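Local coordinates for protein transferrin (Manduca sexta, PDB 6WB6) that transports iron, binding one ferric ion per molecule together with a carbonate or bicarbonate anion, at residues A[458-463]-A[531-536]; A[473-478]-A[650-655]; A[487-492]-A[518-523]. All blocks are in the same frame, centred on the assembly; numbering follows the deposited sequence.

Contact 1 (A[458-463]-A[531-536])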
ATOM      1  N   LYS A 458     -14.701  24.443 -34.497  1.00 31.14           N
ATOM      2  CA  LYS A 458     -15.758  24.109 -33.552  1.00 36.93           C
ATOM      3  C   LYS A 458     -15.204  23.136 -32.523  1.00 32.53           C
ATOM      4  O   LYS A 458     -14.341  22.310 -32.836  1.00 33.52           O
ATOM      5  CB  LYS A 458     -16.968  23.447 -34.264  1.00 41.24           C
ATOM      6  CG  LYS A 458     -17.672  24.289 -35.327  1.00 34.94           C
ATOM      7  CD  LYS A 458     -18.277  23.384 -36.397  1.00 31.57           C
ATOM      8  N   SER A 459     -15.707  23.200 -31.300  1.00 24.53           N
ATOM      9  CA  SER A 459     -15.213  22.294 -30.273  1.00 40.33           C
ATOM     10  C   SER A 459     -16.353  21.659 -29.495  1.00 33.32           C
ATOM     11  O   SER A 459     -17.425  22.241 -29.326  1.00 31.78           O
ATOM     12  CB  SER A 459     -14.277  22.996 -29.296  1.00 34.66           C
ATOM     13  OG  SER A 459     -14.878  24.176 -28.807  1.00 35.07           O
ATOM     14  N   CYS A 460     -16.084  20.457 -29.010  1.00 30.49           N
ATOM     15  CA  CYS A 460     -16.980  19.702 -28.153  1.00 29.53           C
ATOM     16  C   CYS A 460     -16.286  19.576 -26.814  1.00 27.08           C
ATOM     17  O   CYS A 460     -15.065  19.414 -26.768  1.00 30.67           O
ATOM     18  CB  CYS A 460     -17.274  18.309 -28.727  1.00 31.54           C
ATOM     19  SG  CYS A 460     -17.886  18.284 -30.409  1.00 38.77           S
ATOM     20  N   HIS A 461     -17.045  19.662 -25.729  1.00 25.00           N
ATOM     21  CA  HIS A 461     -16.450  19.633 -24.403  1.00 21.68           C
ATOM     22  C   HIS A 461     -17.235  18.703 -23.497  1.00 24.26           C
ATOM     23  O   HIS A 461     -18.442  18.542 -23.652  1.00 24.36           O
ATOM     24  CB  HIS A 461     -16.429  21.019 -23.723  1.00 30.68           C
ATOM     25  CG  HIS A 461     -15.627  22.063 -24.434  1.00 31.56           C
ATOM     26  ND1 HIS A 461     -14.595  22.741 -23.822  1.00 27.73           N
ATOM     27  CD2 HIS A 461     -15.752  22.605 -25.670  1.00 36.37           C
ATOM     28  CE1 HIS A 461     -14.100  23.635 -24.659  1.00 31.52           C
ATOM     29  NE2 HIS A 461     -14.782  23.575 -25.787  1.00 30.95           N
ATOM     30  N   SER A 462     -16.533  18.113 -22.535  1.00 25.26           N
ATOM     31  CA  SER A 462     -17.184  17.704 -21.311  1.00 24.18           C
ATOM     32  C   SER A 462     -17.830  18.919 -20.650  1.00 22.49           C
ATOM     33  O   SER A 462     -17.596  20.071 -21.030  1.00 30.66           O
ATOM     34  CB  SER A 462     -16.194  17.082 -20.341  1.00 19.53           C
ATOM     35  OG  SER A 462     -15.775  15.836 -20.801  1.00 26.49           O
ATOM     36  N   SER A 463     -18.612  18.646 -19.612  1.00 19.46           N
ATOM     37  CA  SER A 463     -19.422  19.673 -18.985  1.00 27.26           C
ATOM     38  C   SER A 463     -18.563  20.793 -18.402  1.00 31.24           C
ATOM     39  O   SER A 463     -17.509  20.556 -17.813  1.00 27.62           O
ATOM     40  CB  SER A 463     -20.283  19.055 -17.882  1.00 30.80           C
ATOM     41  OG  SER A 463     -20.867  20.077 -17.092  1.00 41.31           O
ATOM     42  N   TRP A 531     -18.602  12.832 -27.311  1.00 28.86           N
ATOM     43  CA  TRP A 531     -18.367  11.790 -28.301  1.00 28.56           C
ATOM     44  C   TRP A 531     -19.416  11.830 -29.413  1.00 28.68           C
ATOM     45  O   TRP A 531     -19.079  11.613 -30.578  1.00 34.51           O
ATOM     46  CB  TRP A 531     -18.310  10.402 -27.639  1.00 26.67           C
ATOM     47  CG  TRP A 531     -19.218  10.198 -26.441  1.00 31.08           C
ATOM     48  CD1 TRP A 531     -20.452   9.616 -26.431  1.00 32.48           C
ATOM     49  CD2 TRP A 531     -18.940  10.569 -25.083  1.00 37.77           C
ATOM     50  NE1 TRP A 531     -20.962   9.604 -25.152  1.00 37.11           N
ATOM     51  CE2 TRP A 531     -20.051  10.179 -24.305  1.00 36.01           C
ATOM     52  CE3 TRP A 531     -17.862  11.194 -24.453  1.00 29.87           C
ATOM     53  CZ2 TRP A 531     -20.116  10.405 -22.933  1.00 34.36           C
ATOM     54  CZ3 TRP A 531     -17.922  11.408 -23.094  1.00 38.27           C
ATOM     55  CH2 TRP A 531     -19.044  11.016 -22.346  1.00 42.65           C
ATOM     56  N   LYS A 532     -20.684  12.139 -29.094  1.00 25.04           N
ATOM     57  CA  LYS A 532     -21.662  12.323 -30.172  1.00 29.43           C
ATOM     58  C   LYS A 532     -21.375  13.592 -30.949  1.00 33.33           C
ATOM     59  O   LYS A 532     -21.526  13.630 -32.176  1.00 31.89           O
ATOM     60  CB  LYS A 532     -23.087  12.381 -29.626  1.00 34.28           C
ATOM     61  CG  LYS A 532     -24.135  11.773 -30.549  1.00 39.74           C
ATOM     62  CD  LYS A 532     -23.935  10.269 -30.681  1.00 39.04           C
ATOM     63  CE  LYS A 532     -25.006   9.630 -31.551  1.00 53.87           C
ATOM     64  NZ  LYS A 532     -24.640   8.227 -31.896  1.00 63.81           N
ATOM     65  N   CYS A 533     -20.962  14.643 -30.237  1.00 28.99           N
ATOM     66  CA  CYS A 533     -20.678  15.921 -30.869  1.00 22.87           C
ATOM     67  C   CYS A 533     -19.489  15.796 -31.816  1.00 32.41           C
ATOM     68  O   CYS A 533     -19.510  16.345 -32.924  1.00 29.32           O
ATOM     69  CB  CYS A 533     -20.463  16.960 -29.762  1.00 32.79           C
ATOM     70  SG  CYS A 533     -19.894  18.590 -30.234  1.00 34.75           S
ATOM     71  N   LEU A 534     -18.470  15.025 -31.431  1.00 28.13           N
ATOM     72  CA  LEU A 534     -17.340  14.816 -32.334  1.00 29.27           C
ATOM     73  C   LEU A 534     -17.745  13.954 -33.519  1.00 36.49           C
ATOM     74  O   LEU A 534     -17.532  14.336 -34.675  1.00 28.65           O
ATOM     75  CB  LEU A 534     -16.158  14.179 -31.596  1.00 31.24           C
ATOM     76  CG  LEU A 534     -14.796  14.401 -32.279  1.00 24.31           C
ATOM     77  CD1 LEU A 534     -14.414  15.907 -32.335  1.00 32.95           C
ATOM     78  CD2 LEU A 534     -13.705  13.628 -31.582  1.00 27.31           C
ATOM     79  N   GLU A 535     -18.318  12.777 -33.245  1.00 34.30           N
ATOM     80  CA  GLU A 535     -18.833  11.880 -34.275  1.00 35.78           C
ATOM     81  C   GLU A 535     -19.645  12.604 -35.349  1.00 36.28           C
ATOM     82  O   GLU A 535     -19.453  12.327 -36.538  1.00 30.74           O
ATOM     83  CB  GLU A 535     -19.687  10.775 -33.633  1.00 29.34           C
ATOM     84  CG  GLU A 535     -20.364   9.856 -34.644  1.00 39.74           C
ATOM     85  CD  GLU A 535     -21.194   8.746 -33.992  1.00 47.42           C
ATOM     86  OE1 GLU A 535     -21.695   7.875 -34.725  1.00 45.12           O
ATOM     87  OE2 GLU A 535     -21.345   8.745 -32.755  1.00 59.76           O
ATOM     88  N   GLU A 536     -20.544  13.526 -34.957  1.00 33.72           N
ATOM     89  CA  GLU A 536     -21.432  14.228 -35.895  1.00 41.95           C
ATOM     90  C   GLU A 536     -20.821  15.505 -36.484  1.00 39.03           C
ATOM     91  O   GLU A 536     -21.555  16.334 -37.041  1.00 36.46           O
ATOM     92  CB  GLU A 536     -22.763  14.580 -35.215  1.00 35.74           C
ATOM     93  CG  GLU A 536     -23.646  13.367 -34.877  1.00 32.36           C
ATOM     94  CD  GLU A 536     -24.928  13.754 -34.156  1.00 37.72           C
ATOM     95  OE1 GLU A 536     -25.121  14.954 -33.879  1.00 34.72           O
ATOM     96  OE2 GLU A 536     -25.756  12.859 -33.885  1.00 37.18           O
TER
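Cys460 turns its SG anti to its own carbonyl carbon (chi1 -54°), while Cys533 turns its SG anti to its backbone N (chi1 172°). The two sulfurs meet between strand 458-461 and helix 530-535. They form a disulfide, with Cys460 SG and Cys533 SG 2.0 Å apart. The bridge is twisted to a left-handed chi3 of -79°. It leaves Cys460 CB and Cys533 CB 3.6 Å apart. The segment axes run roughly antiparallel and approach to 7.8 Å. Cys460 SG also lies 3.5 Å from the backbone N of Leu534, so the bond sits close against the helix backbone.

This is a helix tied by a disulfide to a strand of the mixed sheet in the C-terminal lobe. The N-terminal lobe has a matching link, Cys114 to Cys210, between strand 112-114 and helix 203-213. Leu534 meets the bridge through its backbone N, while its side chain packs on Ala542 and Tyr557 of neighbouring strands.

Strand alternation sends Ser459 and His461 away from the helix. On that face Ser459 OG meets the His461 ring at its edge, in the ring plane. Ser459 OG and His461 NE2 share a hydrogen bond of 3.1 Å. Ser459 OG is also bonded to Ser500 OG, and His461 ND1 to Gly469 O. Both ring nitrogens are therefore paired, which should fix the turn of the imidazole.

Contact 2 (A[473-478]-A[650-655])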
ATOM      1  N   PRO A 473      -8.819  23.399 -21.403  1.00 31.17           N
ATOM      2  CA  PRO A 473      -8.790  24.168 -22.665  1.00 28.57           C
ATOM      3  C   PRO A 473      -8.732  25.675 -22.453  1.00 28.66           C
ATOM      4  O   PRO A 473      -8.058  26.385 -23.213  1.00 23.08           O
ATOM      5  CB  PRO A 473     -10.091  23.752 -23.361  1.00 27.85           C
ATOM      6  CG  PRO A 473     -10.570  22.506 -22.624  1.00 29.52           C
ATOM      7  CD  PRO A 473     -10.071  22.634 -21.248  1.00 28.48           C
ATOM      8  N   LEU A 474      -9.423  26.195 -21.438  1.00 27.82           N
ATOM      9  CA  LEU A 474      -9.362  27.631 -21.190  1.00 28.97           C
ATOM     10  C   LEU A 474      -7.962  28.039 -20.756  1.00 32.97           C
ATOM     11  O   LEU A 474      -7.409  29.025 -21.254  1.00 27.39           O
ATOM     12  CB  LEU A 474     -10.373  28.042 -20.124  1.00 27.36           C
ATOM     13  CG  LEU A 474     -11.563  28.897 -20.531  1.00 42.74           C
ATOM     14  CD1 LEU A 474     -12.312  29.357 -19.262  1.00 45.35           C
ATOM     15  CD2 LEU A 474     -11.135  30.094 -21.357  1.00 43.25           C
ATOM     16  N   PHE A 475      -7.376  27.295 -19.812  1.00 29.20           N
ATOM     17  CA  PHE A 475      -6.011  27.608 -19.417  1.00 24.15           C
ATOM     18  C   PHE A 475      -5.059  27.417 -20.571  1.00 21.44           C
ATOM     19  O   PHE A 475      -4.103  28.191 -20.735  1.00 26.73           O
ATOM     20  CB  PHE A 475      -5.514  26.744 -18.269  1.00 23.13           C
ATOM     21  CG  PHE A 475      -4.026  26.884 -18.054  1.00 24.64           C
ATOM     22  CD1 PHE A 475      -3.530  27.906 -17.261  1.00 27.09           C
ATOM     23  CD2 PHE A 475      -3.126  26.043 -18.682  1.00 24.46           C
ATOM     24  CE1 PHE A 475      -2.177  28.076 -17.082  1.00 28.67           C
ATOM     25  CE2 PHE A 475      -1.760  26.209 -18.513  1.00 27.45           C
ATOM     26  CZ  PHE A 475      -1.284  27.229 -17.702  1.00 30.09           C
ATOM     27  N   TYR A 476      -5.251  26.351 -21.344  1.00 23.62           N
ATOM     28  CA  TYR A 476      -4.293  26.083 -22.406  1.00 25.87           C
ATOM     29  C   TYR A 476      -4.267  27.228 -23.396  1.00 29.73           C
ATOM     30  O   TYR A 476      -3.194  27.680 -23.804  1.00 32.06           O
ATOM     31  CB  TYR A 476      -4.605  24.772 -23.115  1.00 22.32           C
ATOM     32  CG  TYR A 476      -3.563  24.431 -24.156  1.00 22.83           C
ATOM     33  CD1 TYR A 476      -3.638  24.955 -25.441  1.00 24.22           C
ATOM     34  CD2 TYR A 476      -2.497  23.595 -23.856  1.00 25.85           C
ATOM     35  CE1 TYR A 476      -2.691  24.660 -26.379  1.00 27.35           C
ATOM     36  CE2 TYR A 476      -1.546  23.289 -24.802  1.00 27.89           C
ATOM     37  CZ  TYR A 476      -1.644  23.826 -26.056  1.00 28.48           C
ATOM     38  OH  TYR A 476      -0.689  23.492 -26.991  1.00 33.83           O
ATOM     39  N   LEU A 477      -5.437  27.745 -23.761  1.00 29.11           N
ATOM     40  CA  LEU A 477      -5.474  28.839 -24.723  1.00 32.51           C
ATOM     41  C   LEU A 477      -4.948  30.133 -24.109  1.00 33.00           C
ATOM     42  O   LEU A 477      -4.060  30.780 -24.678  1.00 37.73           O
ATOM     43  CB  LEU A 477      -6.897  29.004 -25.249  1.00 31.37           C
ATOM     44  CG  LEU A 477      -7.292  27.890 -26.230  1.00 32.32           C
ATOM     45  CD1 LEU A 477      -8.777  27.956 -26.509  1.00 37.55           C
ATOM     46  CD2 LEU A 477      -6.523  28.000 -27.508  1.00 28.46           C
ATOM     47  N   ILE A 478      -5.471  30.519 -22.940  1.00 33.13           N
ATOM     48  CA  ILE A 478      -4.980  31.715 -22.256  1.00 31.15           C
ATOM     49  C   ILE A 478      -3.465  31.653 -22.088  1.00 33.99           C
ATOM     50  O   ILE A 478      -2.754  32.636 -22.336  1.00 25.85           O
ATOM     51  CB  ILE A 478      -5.694  31.888 -20.898  1.00 39.33           C
ATOM     52  CG1 ILE A 478      -7.166  32.287 -21.113  1.00 32.91           C
ATOM     53  CG2 ILE A 478      -5.003  32.939 -20.067  1.00 34.19           C
ATOM     54  CD1 ILE A 478      -7.967  32.405 -19.857  1.00 34.82           C
ATOM     55  N   PHE A 650      -1.076  23.209 -11.171  1.00 24.33           N
ATOM     56  CA  PHE A 650      -2.476  23.276 -10.752  1.00 27.97           C
ATOM     57  C   PHE A 650      -2.800  24.644 -10.167  1.00 32.65           C
ATOM     58  O   PHE A 650      -3.901  25.166 -10.367  1.00 26.48           O
ATOM     59  CB  PHE A 650      -2.798  22.171  -9.741  1.00 26.01           C
ATOM     60  CG  PHE A 650      -2.820  20.771 -10.337  1.00 19.02           C
ATOM     61  CD1 PHE A 650      -3.324  20.541 -11.608  1.00 30.22           C
ATOM     62  CD2 PHE A 650      -2.323  19.698  -9.626  1.00 29.58           C
ATOM     63  CE1 PHE A 650      -3.332  19.268 -12.140  1.00 32.08           C
ATOM     64  CE2 PHE A 650      -2.319  18.441 -10.159  1.00 24.86           C
ATOM     65  CZ  PHE A 650      -2.827  18.224 -11.409  1.00 24.62           C
ATOM     66  N   LYS A 651      -1.846  25.247  -9.455  1.00 23.52           N
ATOM     67  CA  LYS A 651      -2.070  26.584  -8.915  1.00 23.84           C
ATOM     68  C   LYS A 651      -2.163  27.623 -10.019  1.00 23.54           C
ATOM     69  O   LYS A 651      -2.968  28.557  -9.930  1.00 26.97           O
ATOM     70  CB  LYS A 651      -0.957  26.958  -7.940  1.00 29.30           C
ATOM     71  CG  LYS A 651      -1.039  26.235  -6.613  1.00 28.85           C
ATOM     72  CD  LYS A 651      -0.144  26.875  -5.578  1.00 35.19           C
ATOM     73  CE  LYS A 651       1.313  26.837  -5.997  1.00 34.10           C
ATOM     74  NZ  LYS A 651       2.181  26.812  -4.810  1.00 33.05           N
ATOM     75  N   THR A 652      -1.351  27.490 -11.065  1.00 21.33           N
ATOM     76  CA  THR A 652      -1.420  28.474 -12.138  1.00 30.40           C
ATOM     77  C   THR A 652      -2.751  28.362 -12.863  1.00 33.55           C
ATOM     78  O   THR A 652      -3.406  29.376 -13.138  1.00 28.52           O
ATOM     79  CB  THR A 652      -0.246  28.302 -13.113  1.00 31.50           C
ATOM     80  OG1 THR A 652       0.992  28.371 -12.385  1.00 36.41           O
ATOM     81  CG2 THR A 652      -0.248  29.399 -14.184  1.00 25.60           C
ATOM     82  N   ILE A 653      -3.187  27.132 -13.141  1.00 23.66           N
ATOM     83  CA  ILE A 653      -4.472  26.934 -13.797  1.00 23.71           C
ATOM     84  C   ILE A 653      -5.587  27.593 -12.993  1.00 31.40           C
ATOM     85  O   ILE A 653      -6.390  28.369 -13.524  1.00 32.25           O
ATOM     86  CB  ILE A 653      -4.732  25.437 -14.001  1.00 24.69           C
ATOM     87  CG1 ILE A 653      -3.797  24.920 -15.112  1.00 26.70           C
ATOM     88  CG2 ILE A 653      -6.203  25.212 -14.296  1.00 25.76           C
ATOM     89  CD1 ILE A 653      -3.833  23.394 -15.329  1.00 32.33           C
ATOM     90  N   HIS A 654      -5.661  27.278 -11.701  1.00 27.55           N
ATOM     91  CA  HIS A 654      -6.641  27.920 -10.832  1.00 29.05           C
ATOM     92  C   HIS A 654      -6.506  29.440 -10.845  1.00 39.30           C
ATOM     93  O   HIS A 654      -7.516  30.155 -10.835  1.00 27.90           O
ATOM     94  CB  HIS A 654      -6.476  27.396  -9.417  1.00 30.36           C
ATOM     95  CG  HIS A 654      -7.353  28.066  -8.416  1.00 24.14           C
ATOM     96  ND1 HIS A 654      -8.699  27.792  -8.302  1.00 34.67           N
ATOM     97  CD2 HIS A 654      -7.073  28.983  -7.460  1.00 28.23           C
ATOM     98  CE1 HIS A 654      -9.213  28.518  -7.323  1.00 25.31           C
ATOM     99  NE2 HIS A 654      -8.250  29.259  -6.805  1.00 30.64           N
ATOM    100  N   ASP A 655      -5.269  29.959 -10.856  1.00 32.71           N
ATOM    101  CA  ASP A 655      -5.106  31.410 -10.853  1.00 32.09           C
ATOM    102  C   ASP A 655      -5.723  32.018 -12.102  1.00 35.96           C
ATOM    103  O   ASP A 655      -6.438  33.027 -12.025  1.00 32.08           O
ATOM    104  CB  ASP A 655      -3.626  31.801 -10.736  1.00 37.91           C
ATOM    105  CG  ASP A 655      -3.154  31.906  -9.283  1.00 23.75           C
ATOM    106  OD1 ASP A 655      -3.989  31.973  -8.364  1.00 36.70           O
ATOM    107  OD2 ASP A 655      -1.933  31.917  -9.049  1.00 37.68           O
TER
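Phe475 of helix 467-479 meets Thr652 and Ile653 of helix 644-659 in a small, apolar contact. The first segment begins at Pro473, where the helix is kinked: a proline N has no hydrogen to give to the turn before. The chain stays helical beyond it, with Leu477 N bonded to Pro473 O. Leu474 follows and packs on Ile657 of helix 644-659 and on Leu662 beyond its end.

Phe475 comes next and carries the contact. Its CG is anti to the backbone N (chi1 169°), and the ring reaches across to the other helix. Ile653 CG1 comes in over one face of this ring. It lies 3.7 Å from the centroid of the Phe475 ring and 17° off the ring normal, a CH-pi contact shifted slightly toward the rim. The nearest ring atom is Phe475 CG, 3.5 Å from Ile653 CG1. The two side chains cross at about a right angle. Backbone also takes part, since Phe475 CD1 is 3.7 Å from Ile653 CA. On the CE1 side of the ring, Phe475 CE1 is 3.7 Å from Thr652 CG2. The threonine methyl approaches the ring obliquely while its OG1 bonds back to Glu648 O, one turn earlier. With an alanine in place of Phe475, Ile653 CG1 would probably lose its aromatic partner and Thr652 CG2 its neighbour, opening a gap between the helices.

Leu477 packs on Leu492 and Phe495 of helix 488-495. Ile478 packs on Val656 of the same second helix as Ile653. From helix 644-659, His654 packs on helix 411-419, so the C-terminal helix lies between helices 467-479 and 411-419.

Contact 3 (A[487-492]-A[518-523])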
ATOM      1  N   HIS A 487     -12.855  38.269 -20.103  1.00 52.49           N
ATOM      2  CA  HIS A 487     -13.990  37.614 -20.741  1.00 53.24           C
ATOM      3  C   HIS A 487     -13.544  36.294 -21.374  1.00 50.79           C
ATOM      4  O   HIS A 487     -13.583  36.099 -22.589  1.00 45.30           O
ATOM      5  CB  HIS A 487     -14.627  38.551 -21.773  1.00 49.61           C
ATOM      6  CG  HIS A 487     -14.871  39.937 -21.254  1.00 59.68           C
ATOM      7  ND1 HIS A 487     -15.811  40.216 -20.286  1.00 54.93           N
ATOM      8  CD2 HIS A 487     -14.290  41.121 -21.565  1.00 61.23           C
ATOM      9  CE1 HIS A 487     -15.801  41.510 -20.021  1.00 44.50           C
ATOM     10  NE2 HIS A 487     -14.887  42.083 -20.783  1.00 61.75           N
ATOM     11  N   CYS A 488     -13.094  35.383 -20.511  1.00 44.97           N
ATOM     12  CA  CYS A 488     -12.451  34.161 -20.983  1.00 48.22           C
ATOM     13  C   CYS A 488     -13.443  33.249 -21.685  1.00 48.24           C
ATOM     14  O   CYS A 488     -13.192  32.770 -22.798  1.00 35.65           O
ATOM     15  CB  CYS A 488     -11.811  33.433 -19.807  1.00 50.49           C
ATOM     16  SG  CYS A 488     -10.709  34.483 -18.873  1.00 57.79           S
ATOM     17  N   VAL A 489     -14.571  32.974 -21.040  1.00 40.99           N
ATOM     18  CA  VAL A 489     -15.542  32.082 -21.652  1.00 42.24           C
ATOM     19  C   VAL A 489     -15.994  32.656 -22.987  1.00 44.69           C
ATOM     20  O   VAL A 489     -15.938  31.976 -24.018  1.00 44.58           O
ATOM     21  CB  VAL A 489     -16.705  31.811 -20.686  1.00 48.79           C
ATOM     22  CG1 VAL A 489     -17.341  33.128 -20.199  1.00 66.66           C
ATOM     23  CG2 VAL A 489     -17.712  30.868 -21.326  1.00 41.32           C
ATOM     24  N   LYS A 490     -16.364  33.941 -23.016  1.00 52.09           N
ATOM     25  CA  LYS A 490     -16.685  34.561 -24.302  1.00 51.61           C
ATOM     26  C   LYS A 490     -15.525  34.393 -25.278  1.00 33.94           C
ATOM     27  O   LYS A 490     -15.714  34.004 -26.434  1.00 34.84           O
ATOM     28  CB  LYS A 490     -17.024  36.047 -24.125  1.00 46.71           C
ATOM     29  CG  LYS A 490     -17.349  36.756 -25.450  1.00 57.07           C
ATOM     30  CD  LYS A 490     -17.410  38.286 -25.326  1.00 53.53           C
ATOM     31  CE  LYS A 490     -17.944  38.938 -26.610  1.00 55.09           C
ATOM     32  NZ  LYS A 490     -17.015  38.872 -27.783  1.00 53.79           N
ATOM     33  N   ASN A 491     -14.336  34.649 -24.820  1.00 28.58           N
ATOM     34  CA  ASN A 491     -13.195  34.614 -25.735  1.00 38.48           C
ATOM     35  C   ASN A 491     -12.938  33.199 -26.194  1.00 35.83           C
ATOM     36  O   ASN A 491     -12.536  33.083 -27.340  1.00 33.60           O
ATOM     37  CB  ASN A 491     -11.963  35.231 -25.166  1.00 37.79           C
ATOM     38  CG  ASN A 491     -11.956  36.709 -25.363  1.00 43.56           C
ATOM     39  OD1 ASN A 491     -12.109  37.180 -26.459  1.00 44.06           O
ATOM     40  ND2 ASN A 491     -11.764  37.430 -24.305  1.00 46.48           N
ATOM     41  N   LEU A 492     -13.097  32.207 -25.313  1.00 28.86           N
ATOM     42  CA  LEU A 492     -13.049  30.830 -25.790  1.00 39.01           C
ATOM     43  C   LEU A 492     -13.983  30.673 -26.969  1.00 34.45           C
ATOM     44  O   LEU A 492     -13.596  30.157 -28.027  1.00 25.36           O
ATOM     45  CB  LEU A 492     -13.431  29.844 -24.684  1.00 46.73           C
ATOM     46  CG  LEU A 492     -13.516  28.380 -25.158  1.00 48.29           C
ATOM     47  CD1 LEU A 492     -12.141  27.885 -25.603  1.00 35.74           C
ATOM     48  CD2 LEU A 492     -14.103  27.464 -24.090  1.00 40.77           C
ATOM     49  N   SER A 518     -23.179  32.523 -25.592  1.00 40.92           N
ATOM     50  CA  SER A 518     -24.113  31.752 -26.415  1.00 37.09           C
ATOM     51  C   SER A 518     -23.408  30.883 -27.450  1.00 42.08           C
ATOM     52  O   SER A 518     -23.956  29.854 -27.858  1.00 39.27           O
ATOM     53  CB  SER A 518     -25.094  32.695 -27.127  1.00 41.55           C
ATOM     54  OG  SER A 518     -24.425  33.818 -27.700  1.00 48.07           O
ATOM     55  N   LYS A 519     -22.217  31.286 -27.914  1.00 34.74           N
ATOM     56  CA  LYS A 519     -21.498  30.473 -28.892  1.00 42.46           C
ATOM     57  C   LYS A 519     -21.071  29.126 -28.315  1.00 30.96           C
ATOM     58  O   LYS A 519     -20.897  28.162 -29.068  1.00 28.73           O
ATOM     59  CB  LYS A 519     -20.271  31.237 -29.397  1.00 36.75           C
ATOM     60  CG  LYS A 519     -19.833  30.864 -30.817  1.00 39.32           C
ATOM     61  CD  LYS A 519     -19.026  31.987 -31.468  1.00 35.98           C
ATOM     62  CE  LYS A 519     -19.947  33.127 -31.888  1.00 46.88           C
ATOM     63  NZ  LYS A 519     -19.360  34.465 -31.631  1.00 46.60           N
ATOM     64  N   LEU A 520     -20.910  29.039 -27.002  1.00 31.23           N
ATOM     65  CA  LEU A 520     -20.377  27.854 -26.348  1.00 34.84           C
ATOM     66  C   LEU A 520     -21.419  26.776 -26.081  1.00 33.81           C
ATOM     67  O   LEU A 520     -21.065  25.710 -25.568  1.00 33.13           O
ATOM     68  CB  LEU A 520     -19.700  28.277 -25.056  1.00 28.70           C
ATOM     69  CG  LEU A 520     -18.520  29.175 -25.428  1.00 42.85           C
ATOM     70  CD1 LEU A 520     -18.097  29.961 -24.253  1.00 50.31           C
ATOM     71  CD2 LEU A 520     -17.331  28.367 -25.989  1.00 30.90           C
ATOM     72  N   LYS A 521     -22.681  27.011 -26.422  1.00 28.70           N
ATOM     73  CA  LYS A 521     -23.689  25.954 -26.424  1.00 32.76           C
ATOM     74  C   LYS A 521     -24.268  25.784 -27.815  1.00 32.02           C
ATOM     75  O   LYS A 521     -25.254  25.067 -27.981  1.00 28.43           O
ATOM     76  CB  LYS A 521     -24.804  26.254 -25.411  1.00 34.58           C
ATOM     77  N   LYS A 522     -23.667  26.426 -28.823  1.00 33.94           N
ATOM     78  CA  LYS A 522     -24.287  26.472 -30.141  1.00 33.25           C
ATOM     79  C   LYS A 522     -24.325  25.095 -30.793  1.00 33.75           C
ATOM     80  O   LYS A 522     -25.276  24.778 -31.510  1.00 35.70           O
ATOM     81  CB  LYS A 522     -23.538  27.475 -31.029  1.00 42.77           C
ATOM     82  CG  LYS A 522     -24.242  27.767 -32.354  1.00 50.28           C
ATOM     83  CD  LYS A 522     -23.811  29.107 -32.972  1.00 53.06           C
ATOM     84  CE  LYS A 522     -22.570  28.969 -33.820  1.00 42.09           C
ATOM     85  NZ  LYS A 522     -22.862  28.218 -35.077  1.00 53.61           N
ATOM     86  N   GLN A 523     -23.309  24.265 -30.559  1.00 32.45           N
ATOM     87  CA  GLN A 523     -23.163  22.986 -31.255  1.00 34.64           C
ATOM     88  C   GLN A 523     -23.727  21.812 -30.472  1.00 37.39           C
ATOM     89  O   GLN A 523     -23.508  20.662 -30.857  1.00 26.87           O
ATOM     90  CB  GLN A 523     -21.691  22.706 -31.553  1.00 32.52           C
ATOM     91  CG  GLN A 523     -21.077  23.704 -32.477  1.00 35.54           C
ATOM     92  CD  GLN A 523     -21.816  23.756 -33.777  1.00 33.00           C
ATOM     93  OE1 GLN A 523     -22.455  24.753 -34.101  1.00 43.58           O
ATOM     94  NE2 GLN A 523     -21.765  22.672 -34.516  1.00 27.98           N
TER
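Helix 488-492 lies beside the 3-10 segment 518-520, with Val489 and Leu492, three residues apart, on the side of the helix that faces Leu520. The helix starts after His487 at the N-cap position. Its first turn is closed by Asn491 N bonding to His487 O at 2.8 Å.

Leu520 carries this contact, and its CB points to the helix. Its CG is anti to the carbonyl carbon (chi1 -64°); with this torsion and a chi2 of 162°, CD1 lies by Val489 and CD2 by Leu492. Leu520 CD2 touches Leu492 CD2 at 3.9 Å and is equally close to Leu492 CG. Leu492 holds its CG anti to the backbone N (chi1 175°). The two leucine side chains cross obliquely, with CG and CD2 of Leu492 against Leu520 CD2. The other methyl, Leu520 CD1, lies against Val489. It is modelled too close to Val489 CG2, so the fine placing of these two groups is doubtful. Val505 packs against both Val489 and Leu520 and widens the apolar patch.

Toward the surface, Lys490 NZ and Lys519 NZ stand 6.3 Å apart. Glu494 pairs with both of these like charges: it forms a salt bridge with Lys490 and a long, weak ion pair with Lys519. Behind the contact, Cys488 is joined to Cys660 by a disulfide.

The 3-10 segment is held by backbone hydrogen bonds of Lys519 with Ser500 and of Leu520 with Leu502. Helix 488-495 lies on the beta-alpha-beta crossover between parallel strands 458-461 and 499-501, as found in the binding-protein-like fold of transferrin lobes.

All three contacts lie in the C-terminal lobe, on the same side of the chain centre. The centres of contacts 1 and 3 are about 14 Å apart, those of contacts 2 and 3 about 17 Å, and those of contacts 1 and 2 about 21 Å. Contact 3 is nested along the chain inside the loops closed by the other two, whose segments alternate. Strand 458-461, helix 467-479 and helix 488-495 follow one another and give contacts 1, 2 and 3 one segment each. His461 CE1 packs on Leu492 CD2 at 3.9 Å, and Leu477 CD1 on Leu492 CD1 at 3.5 Å. Together they form one packed unit, far from the iron site of the N-terminal lobe.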